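Side-chain contacts in transaminase (Bacillus megaterium, PDB 5G0A), which probably transfers amino groups between amines and carbonyl compounds with S selectivity, using pyridoxal-5'-phosphate as cofactor: residues B[43-46]-B[50-53]; B[103-108]-B[347-352]; B[129-134]-B[314-319]; B[221-226]-B[262-267]. All coordinates share one frame; numbering follows the deposited sequence.

Interaction 1 of 4, residues B[43-46]-B[50-53]; sequences YLIM and TRLL
Y43 and R51 stack across a beta hairpin whose antiparallel strands, 43-45 and 51-54, are joined by a short turn. Three backbone bonds pair the arms: L44 N to L52 O at 3.0 Å, L52 N returning to L44 O at 2.9 Å, and, next to the turn, M46 N to T50 O at 2.8 Å, nearly straight at 172°. Around them run CA-H...O contacts, among them Y43 CA to L52 O at 3.3 Å. The cation-pi contact lies on the face of the sheet carrying Y43, I45, R51 and L53. R51 bends at its third torsion (chi3 104°), laying the guanidinium flat over the Y43 ring with planes 16° apart and CZ 4.0 Å from the ring centroid; NH2 also reaches E40 in a salt bridge, which should help fix its rotation. The opposite ring face is taken by L53, whose CD1 makes a CH-pi contact 4.1 Å from the centroid. The ring is thus clamped between a cation and an alkyl chain, while its OH bonds to D453 and K456 on helix 451-468 and ties the hairpin to that helix. An alanine in place of Y43 is likely to leave the R51 guanidinium without its platform, L53 partly uncovered, and D453 and K456 without their hydroxyl partner. Apolar packing on the other face is lighter: L44 and L52 meet through their CB atoms and both also touch L432 of the next strand. Beyond them, M46 SD lies 4.2 Å from L52 CD1.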
# COMPACT_ATOMS: atom_id res chain seq x y z
N TYR B 43 12.67 38.92 20.16
CA TYR B 43 11.43 39.34 20.81
C TYR B 43 10.18 39.34 19.91
O TYR B 43 10.25 39.70 18.74
CB TYR B 43 11.63 40.72 21.45
CG TYR B 43 12.43 40.63 22.73
CD1 TYR B 43 13.82 40.67 22.72
CD2 TYR B 43 11.78 40.49 23.95
CE1 TYR B 43 14.55 40.56 23.90
CE2 TYR B 43 12.49 40.38 25.13
CZ TYR B 43 13.87 40.43 25.10
OH TYR B 43 14.56 40.30 26.31
N LEU B 44 9.07 38.91 20.50
CA LEU B 44 7.74 39.07 19.93
C LEU B 44 7.06 40.23 20.67
O LEU B 44 7.19 40.36 21.88
CB LEU B 44 6.90 37.80 20.14
CG LEU B 44 7.66 36.48 19.87
CD1 LEU B 44 6.74 35.29 20.13
CD2 LEU B 44 8.29 36.42 18.47
N ILE B 45 6.34 41.06 19.92
CA ILE B 45 5.70 42.24 20.50
C ILE B 45 4.20 42.07 20.29
O ILE B 45 3.74 41.91 19.17
CB ILE B 45 6.23 43.56 19.89
CG1 ILE B 45 7.72 43.75 20.20
CG2 ILE B 45 5.46 44.77 20.44
CD1 ILE B 45 8.67 43.22 19.15
N MET B 46 3.44 42.12 21.37
CA MET B 46 1.99 42.07 21.29
C MET B 46 1.37 43.44 20.98
O MET B 46 2.08 44.46 21.03
CB MET B 46 1.42 41.48 22.59
CG MET B 46 1.97 40.09 22.89
SD MET B 46 1.18 39.33 24.30
CE MET B 46 -0.46 38.95 23.68
N THR B 50 3.45 44.53 24.97
CA THR B 50 4.08 43.46 25.78
C THR B 50 5.15 42.74 24.95
O THR B 50 4.90 42.39 23.80
CB THR B 50 3.02 42.43 26.27
OG1 THR B 50 2.05 43.07 27.10
CG2 THR B 50 3.65 41.24 27.05
N ARG B 51 6.33 42.54 25.54
CA ARG B 51 7.47 41.93 24.85
C ARG B 51 7.74 40.56 25.42
O ARG B 51 7.73 40.37 26.64
CB ARG B 51 8.72 42.78 24.99
CG ARG B 51 8.70 44.12 24.26
CD ARG B 51 10.07 44.74 24.36
NE ARG B 51 10.82 44.61 23.12
CZ ARG B 51 12.11 44.29 23.03
NH1 ARG B 51 12.83 44.01 24.11
NH2 ARG B 51 12.68 44.22 21.83
N LEU B 52 8.00 39.59 24.54
CA LEU B 52 8.19 38.20 24.94
C LEU B 52 9.51 37.72 24.37
O LEU B 52 9.74 37.82 23.16
CB LEU B 52 7.04 37.31 24.42
CG LEU B 52 5.61 37.69 24.84
CD1 LEU B 52 4.57 36.90 24.05
CD2 LEU B 52 5.39 37.52 26.35
N LEU B 53 10.42 37.26 25.23
CA LEU B 53 11.70 36.75 24.76
C LEU B 53 11.50 35.30 24.32
O LEU B 53 11.06 34.45 25.10
CB LEU B 53 12.77 36.84 25.88
CG LEU B 53 14.12 36.21 25.57
CD1 LEU B 53 14.80 36.82 24.34
CD2 LEU B 53 15.03 36.31 26.80

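Interaction 2 of 4, residues B[103-108]-B[347-352]; sequences EDILGD and VMMEEN
D104, whose CB rests against M349 SD at 3.9 Å, sends its carboxylate elsewhere: OD2 forms a salt bridge with K99, five residues earlier on the same helix. The acid therefore meets the methionine through its methylene carbon, and its charge is answered within helix 92-105. M349 carries the rest of the contact with the same atom. Its sulfur also lies 4.1 Å from I105 CG1, where the two side chains cross at about a right angle. M349 CG stands anti to the carbonyl carbon (chi1 -71°) and the second torsion is extended, which carries SD out to both carbons; the bend at chi3 turns only the terminal methyl. The contact is a slight van der Waals touch and joins the last turns of two helices far apart in sequence. Just beyond M349, N352 takes positive phi and closes helix 335-350 with a Schellman motif, though its N-H bond to M349 O is weak. I100, from an earlier turn of helix 92-105, and W281, from a loop, each touch both I105 and M349. The contact thus sits where the C-terminal ends of helices 92-105 and 335-350 come together beside that loop, just before helix 353-374 begins.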
# COMPACT_ATOMS: atom_id res chain seq x y z
N GLU B 103 29.40 26.68 -3.24
CA GLU B 103 30.76 27.21 -3.40
C GLU B 103 31.24 28.14 -2.29
O GLU B 103 32.47 28.33 -2.17
CB GLU B 103 30.91 27.91 -4.75
CG GLU B 103 30.67 27.02 -5.95
CD GLU B 103 31.59 25.80 -6.00
OE1 GLU B 103 32.31 25.54 -5.02
OE2 GLU B 103 31.57 25.09 -7.02
N ASP B 104 30.32 28.74 -1.53
CA ASP B 104 30.70 29.66 -0.43
C ASP B 104 30.50 29.11 0.98
O ASP B 104 31.17 29.51 1.93
CB ASP B 104 30.00 31.02 -0.59
CG ASP B 104 30.23 31.64 -1.96
OD1 ASP B 104 31.26 31.32 -2.61
OD2 ASP B 104 29.37 32.44 -2.39
N ILE B 105 29.56 28.17 1.13
CA ILE B 105 29.33 27.51 2.39
C ILE B 105 29.99 26.12 2.44
O ILE B 105 30.71 25.79 3.40
CB ILE B 105 27.80 27.43 2.65
CG1 ILE B 105 27.26 28.87 2.83
CG2 ILE B 105 27.51 26.52 3.85
CD1 ILE B 105 25.77 28.99 3.16
N LEU B 106 29.77 25.31 1.41
CA LEU B 106 30.26 23.92 1.38
C LEU B 106 31.46 23.71 0.44
O LEU B 106 31.74 22.58 -0.02
CB LEU B 106 29.11 22.96 1.02
CG LEU B 106 28.01 22.83 2.07
CD1 LEU B 106 26.88 21.98 1.47
CD2 LEU B 106 28.52 22.21 3.39
N GLY B 107 32.18 24.79 0.14
CA GLY B 107 33.32 24.69 -0.78
C GLY B 107 34.44 23.79 -0.28
O GLY B 107 35.28 23.36 -1.07
N ASP B 108 34.45 23.51 1.02
CA ASP B 108 35.43 22.60 1.64
C ASP B 108 35.06 21.12 1.55
O ASP B 108 35.79 20.24 2.05
CB ASP B 108 35.74 22.99 3.09
CG ASP B 108 34.52 22.89 4.02
OD1 ASP B 108 33.36 22.99 3.54
OD2 ASP B 108 34.73 22.76 5.24
N VAL B 347 24.26 37.64 4.96
CA VAL B 347 24.38 38.21 6.31
C VAL B 347 25.01 37.23 7.29
O VAL B 347 25.91 37.58 8.07
CB VAL B 347 23.01 38.72 6.85
CG1 VAL B 347 23.15 39.21 8.30
CG2 VAL B 347 22.45 39.84 5.98
N MET B 348 24.53 35.98 7.27
CA MET B 348 25.09 34.91 8.07
C MET B 348 26.60 34.77 7.85
O MET B 348 27.35 34.65 8.80
CB MET B 348 24.35 33.61 7.72
CG MET B 348 23.98 32.79 8.93
SD MET B 348 23.03 31.35 8.44
CE MET B 348 21.38 31.83 9.00
N MET B 349 27.06 34.82 6.60
CA MET B 349 28.48 34.71 6.29
C MET B 349 29.28 35.95 6.72
O MET B 349 30.33 35.84 7.37
CB MET B 349 28.70 34.45 4.79
CG MET B 349 28.29 33.05 4.32
SD MET B 349 28.66 32.76 2.58
CE MET B 349 27.59 33.97 1.82
N GLU B 350 28.77 37.12 6.35
CA GLU B 350 29.49 38.38 6.56
C GLU B 350 29.65 38.73 8.04
O GLU B 350 30.67 39.32 8.44
CB GLU B 350 28.81 39.53 5.80
CG GLU B 350 27.88 40.38 6.64
CD GLU B 350 26.89 41.21 5.84
OE1 GLU B 350 26.98 41.23 4.60
OE2 GLU B 350 26.01 41.83 6.48
N GLU B 351 28.65 38.36 8.85
CA GLU B 351 28.65 38.71 10.27
C GLU B 351 29.05 37.54 11.15
O GLU B 351 29.00 37.63 12.38
CB GLU B 351 27.30 39.29 10.71
CG GLU B 351 26.93 40.55 9.93
CD GLU B 351 25.70 41.28 10.47
OE1 GLU B 351 25.22 40.95 11.57
OE2 GLU B 351 25.22 42.20 9.77
N ASN B 352 29.43 36.43 10.50
CA ASN B 352 29.97 35.27 11.20
C ASN B 352 28.97 34.71 12.24
O ASN B 352 29.32 34.43 13.38
CB ASN B 352 31.34 35.63 11.83
CG ASN B 352 32.28 36.33 10.83
OD1 ASN B 352 32.64 35.78 9.79
ND2 ASN B 352 32.65 37.56 11.16

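Interaction 3 of 4, residues B[129-134]-B[314-319]; sequences LNIARL and KEIAAF. Unlike the reference sequence in segment 314-319: A318 (reference Glu).
I131 and I316 meet through their CG2 methyls at 3.4 Å, closer than carbons usually pack, where helix 121-136 lies against the first turns of helix 314-321. In I316 the CB points toward the other helix, and CG2, anti to the backbone N, meets its counterpart; the two side chains cross obliquely. L265 of the central sheet touches I316 as well, and W325 of the same chain and M22 of the second subunit touch I131, so this part is well buried. One helical turn further on the fit is looser. F319 is partly exposed, and its CZ comes within 3.6 Å of the backbone O of L134, while the end of the L134 side chain leads away. With CG anti to the backbone N (chi1 168°), the F319 ring is swung across toward helix 121-136. Y135 meets this ring edge-to-face, and L168 of the second subunit packs on it. E315, exposed, hydrogen-bonds a triethylene glycol, probably from the crystallisation liquor. Between these two segments the chemistry is methyl against methyl and ring carbon against carbonyl oxygen, which implies a union resting on close fit and exclusion of water, with little directional bonding to fix its angle.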
# COMPACT_ATOMS: atom_id res chain seq x y z
N LEU B 129 13.13 12.25 -1.19
CA LEU B 129 12.66 10.85 -1.28
C LEU B 129 12.49 10.45 -2.75
O LEU B 129 12.92 9.37 -3.14
CB LEU B 129 11.34 10.69 -0.53
CG LEU B 129 11.46 10.90 0.99
CD1 LEU B 129 10.05 10.94 1.58
CD2 LEU B 129 12.35 9.88 1.70
N ASN B 130 11.86 11.32 -3.54
CA ASN B 130 11.68 11.06 -4.96
C ASN B 130 13.02 10.82 -5.67
O ASN B 130 13.15 9.87 -6.47
CB ASN B 130 10.93 12.23 -5.63
CG ASN B 130 9.49 12.35 -5.17
OD1 ASN B 130 8.97 11.45 -4.50
ND2 ASN B 130 8.83 13.47 -5.51
N ILE B 131 14.00 11.68 -5.39
CA ILE B 131 15.29 11.58 -6.06
C ILE B 131 16.03 10.32 -5.64
O ILE B 131 16.59 9.62 -6.50
CB ILE B 131 16.17 12.83 -5.80
CG1 ILE B 131 15.58 14.05 -6.50
CG2 ILE B 131 17.61 12.60 -6.28
CD1 ILE B 131 16.11 15.38 -5.94
N ALA B 132 16.05 10.02 -4.33
CA ALA B 132 16.75 8.83 -3.83
C ALA B 132 16.17 7.58 -4.50
O ALA B 132 16.91 6.70 -4.95
CB ALA B 132 16.66 8.70 -2.30
N ARG B 133 14.85 7.51 -4.58
CA ARG B 133 14.18 6.35 -5.20
C ARG B 133 14.44 6.26 -6.69
O ARG B 133 14.69 5.16 -7.20
CB ARG B 133 12.67 6.36 -4.88
CG ARG B 133 12.44 6.11 -3.39
CD ARG B 133 10.99 6.43 -2.99
NE ARG B 133 10.63 5.70 -1.78
CZ ARG B 133 9.87 6.16 -0.80
NH1 ARG B 133 9.35 7.39 -0.86
NH2 ARG B 133 9.61 5.37 0.24
N LEU B 134 14.41 7.40 -7.38
CA LEU B 134 14.69 7.39 -8.82
C LEU B 134 16.16 7.02 -9.09
O LEU B 134 16.43 6.21 -10.00
CB LEU B 134 14.39 8.73 -9.49
CG LEU B 134 12.89 9.05 -9.70
CD1 LEU B 134 12.70 10.54 -9.92
CD2 LEU B 134 12.21 8.22 -10.81
N LYS B 314 27.25 15.06 -6.41
CA LYS B 314 27.65 15.15 -7.81
C LYS B 314 27.19 13.92 -8.60
O LYS B 314 26.76 14.04 -9.74
CB LYS B 314 29.17 15.29 -7.90
CG LYS B 314 29.66 16.61 -7.34
CD LYS B 314 31.16 16.80 -7.59
CE LYS B 314 31.55 18.24 -7.34
NZ LYS B 314 31.61 18.59 -5.91
N GLU B 315 27.29 12.74 -8.00
CA GLU B 315 26.91 11.52 -8.73
C GLU B 315 25.39 11.47 -8.97
O GLU B 315 24.96 11.10 -10.04
CB GLU B 315 27.47 10.23 -8.11
CG GLU B 315 26.78 9.74 -6.86
CD GLU B 315 27.20 8.34 -6.43
OE1 GLU B 315 28.01 7.65 -7.12
OE2 GLU B 315 26.71 7.93 -5.37
N ILE B 316 24.62 11.87 -7.97
CA ILE B 316 23.15 11.93 -8.13
C ILE B 316 22.75 12.97 -9.18
O ILE B 316 21.94 12.70 -10.08
CB ILE B 316 22.43 12.11 -6.77
CG1 ILE B 316 22.66 10.86 -5.90
CG2 ILE B 316 20.93 12.38 -7.00
CD1 ILE B 316 22.19 11.04 -4.45
N ALA B 317 23.34 14.17 -9.08
CA ALA B 317 23.11 15.22 -10.08
C ALA B 317 23.44 14.78 -11.50
O ALA B 317 22.71 15.07 -12.43
CB ALA B 317 23.89 16.47 -9.72
N ALA B 318 24.55 14.06 -11.68
CA ALA B 318 24.95 13.62 -13.02
C ALA B 318 23.91 12.66 -13.61
O ALA B 318 23.61 12.72 -14.79
CB ALA B 318 26.34 12.98 -12.97
N PHE B 319 23.34 11.81 -12.76
CA PHE B 319 22.30 10.88 -13.16
C PHE B 319 21.04 11.64 -13.55
O PHE B 319 20.51 11.47 -14.65
CB PHE B 319 22.00 9.89 -12.04
CG PHE B 319 20.75 9.08 -12.27
CD1 PHE B 319 20.77 7.93 -13.06
CD2 PHE B 319 19.54 9.47 -11.69
CE1 PHE B 319 19.62 7.18 -13.25
CE2 PHE B 319 18.38 8.72 -11.89
CZ PHE B 319 18.42 7.57 -12.67

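Interaction 4 of 4, residues B[221-226]-B[262-267]; sequences RMIENY and LGVLWI
I223 and L262 bring together helix 214-226 and the C-terminal end of helix 251-262. The apolar contacts converge on one methyl: L262 CD1 lies 3.8 Å from I223 CG2, 3.9 Å from I223 CD1 and 4.0 Å from I223 CB, nestling against the fork of the isoleucine. With L262 CG anti to the carbonyl carbon (chi1 -59°) and the second torsion extended, CD1 is set against I223. V264 adds a looser touch, its CG2 4.5 Å from I223 CG2. Among backbone features, G263 sits between these two contacting residues with positive phi, as the C-prime residue of a Schellman motif in which V264 N bonds back to T259 O. That turn ends the helix of a beta-alpha-beta crossover and leads the chain into strand 265-269, parallel to and beside strand 231-236; V231 packs on both I223 and V264. The charged ends of helix 214-226 have partners outside the two segments: E224 pairs with R220, and R221 with E145 of the third subunit. Branched alkyl groups alone cross here, which implies that hydrophobic burial holds the segments, while charges are met within their own helix and on the third subunit.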
# COMPACT_ATOMS: atom_id res chain seq x y z
N ARG B 221 20.49 -5.27 9.90
CA ARG B 221 19.74 -6.54 9.82
C ARG B 221 18.41 -6.37 9.08
O ARG B 221 18.02 -7.23 8.29
CB ARG B 221 19.49 -7.10 11.23
CG ARG B 221 20.69 -7.75 11.89
CD ARG B 221 20.68 -9.27 11.67
NE ARG B 221 19.63 -9.94 12.43
CZ ARG B 221 19.82 -10.79 13.44
NH1 ARG B 221 21.04 -11.10 13.87
NH2 ARG B 221 18.77 -11.35 14.03
N MET B 222 17.71 -5.26 9.37
CA MET B 222 16.45 -4.98 8.71
C MET B 222 16.66 -4.77 7.22
O MET B 222 15.90 -5.27 6.41
CB MET B 222 15.79 -3.73 9.31
CG MET B 222 15.19 -3.91 10.70
SD MET B 222 14.72 -2.29 11.37
CE MET B 222 13.77 -1.71 9.99
N ILE B 223 17.71 -4.02 6.86
CA ILE B 223 18.00 -3.83 5.44
C ILE B 223 18.37 -5.14 4.74
O ILE B 223 17.98 -5.35 3.60
CB ILE B 223 19.10 -2.75 5.23
CG1 ILE B 223 18.56 -1.41 5.77
CG2 ILE B 223 19.51 -2.64 3.77
CD1 ILE B 223 19.65 -0.36 5.95
N GLU B 224 19.17 -5.96 5.40
CA GLU B 224 19.51 -7.28 4.85
C GLU B 224 18.26 -8.12 4.63
O GLU B 224 18.09 -8.73 3.57
CB GLU B 224 20.45 -8.02 5.81
CG GLU B 224 21.86 -7.45 5.80
CD GLU B 224 22.72 -8.12 6.86
OE1 GLU B 224 22.16 -8.81 7.74
OE2 GLU B 224 23.94 -7.95 6.78
N ASN B 225 17.38 -8.13 5.62
CA ASN B 225 16.16 -8.93 5.56
C ASN B 225 15.23 -8.53 4.42
O ASN B 225 14.74 -9.37 3.69
CB ASN B 225 15.42 -8.86 6.89
CG ASN B 225 14.27 -9.85 6.98
OD1 ASN B 225 13.16 -9.57 6.53
ND2 ASN B 225 14.54 -11.04 7.53
N TYR B 226 15.00 -7.23 4.26
CA TYR B 226 14.16 -6.72 3.19
C TYR B 226 14.86 -6.73 1.83
O TYR B 226 14.20 -6.60 0.79
CB TYR B 226 13.62 -5.33 3.55
CG TYR B 226 12.39 -5.42 4.44
CD1 TYR B 226 12.52 -5.55 5.82
CD2 TYR B 226 11.11 -5.41 3.89
CE1 TYR B 226 11.41 -5.66 6.63
CE2 TYR B 226 9.99 -5.55 4.69
CZ TYR B 226 10.14 -5.64 6.06
OH TYR B 226 9.03 -5.75 6.87
N LEU B 262 26.48 -1.24 2.38
CA LEU B 262 25.28 -1.88 1.82
C LEU B 262 24.89 -1.38 0.42
O LEU B 262 24.08 -2.02 -0.26
CB LEU B 262 24.08 -1.76 2.78
CG LEU B 262 24.24 -2.37 4.18
CD1 LEU B 262 23.02 -2.06 5.04
CD2 LEU B 262 24.50 -3.87 4.12
N GLY B 263 25.46 -0.25 -0.01
CA GLY B 263 25.16 0.33 -1.32
C GLY B 263 23.83 1.07 -1.29
O GLY B 263 23.07 1.03 -2.27
N VAL B 264 23.59 1.77 -0.19
CA VAL B 264 22.31 2.48 0.08
C VAL B 264 22.68 3.95 0.28
O VAL B 264 23.76 4.26 0.80
CB VAL B 264 21.65 1.84 1.32
CG1 VAL B 264 20.57 2.70 1.95
CG2 VAL B 264 21.13 0.43 0.97
N LEU B 265 21.81 4.85 -0.17
CA LEU B 265 22.04 6.28 0.06
C LEU B 265 21.81 6.69 1.52
O LEU B 265 21.05 6.06 2.26
CB LEU B 265 21.15 7.12 -0.88
CG LEU B 265 21.36 6.97 -2.38
CD1 LEU B 265 20.30 7.80 -3.13
CD2 LEU B 265 22.79 7.36 -2.81
N TRP B 266 22.50 7.76 1.93
CA TRP B 266 22.25 8.41 3.20
C TRP B 266 21.73 9.83 2.97
O TRP B 266 22.42 10.69 2.40
CB TRP B 266 23.51 8.41 4.12
CG TRP B 266 23.34 9.21 5.38
CD1 TRP B 266 22.21 9.28 6.17
CD2 TRP B 266 24.32 10.05 6.00
NE1 TRP B 266 22.43 10.14 7.22
CE2 TRP B 266 23.71 10.62 7.15
CE3 TRP B 266 25.66 10.39 5.71
CZ2 TRP B 266 24.38 11.51 8.00
CZ3 TRP B 266 26.31 11.28 6.56
CH2 TRP B 266 25.68 11.83 7.68
N ILE B 267 20.48 10.05 3.36
CA ILE B 267 19.87 11.38 3.33
C ILE B 267 19.96 11.91 4.75
O ILE B 267 19.41 11.32 5.68
CB ILE B 267 18.36 11.32 2.95
CG1 ILE B 267 18.17 10.65 1.57
CG2 ILE B 267 17.77 12.75 3.02
CD1 ILE B 267 16.70 10.32 1.24

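In the fold
Interactions 3 and 4 are the buried contacts and they touch: A132 packs on L265 and I267, and I316 on L265, so helix 121-136 and strand 265-269 link the two across the large mixed sheet whose strand 265-269 ends at D269 of the cofactor pocket. Interactions 1 and 2 are only partly buried. Interaction 1, in the small sheet, is on the opposite side of the chain's centre from 3 and 4, its centre about 44 Å and 47 Å from theirs. It alone combines backbone pairing with cation-pi stacking; the other three are mainly apolar meetings involving helices. Along the chain, interaction 4 is nested within 3, and 3 within 2.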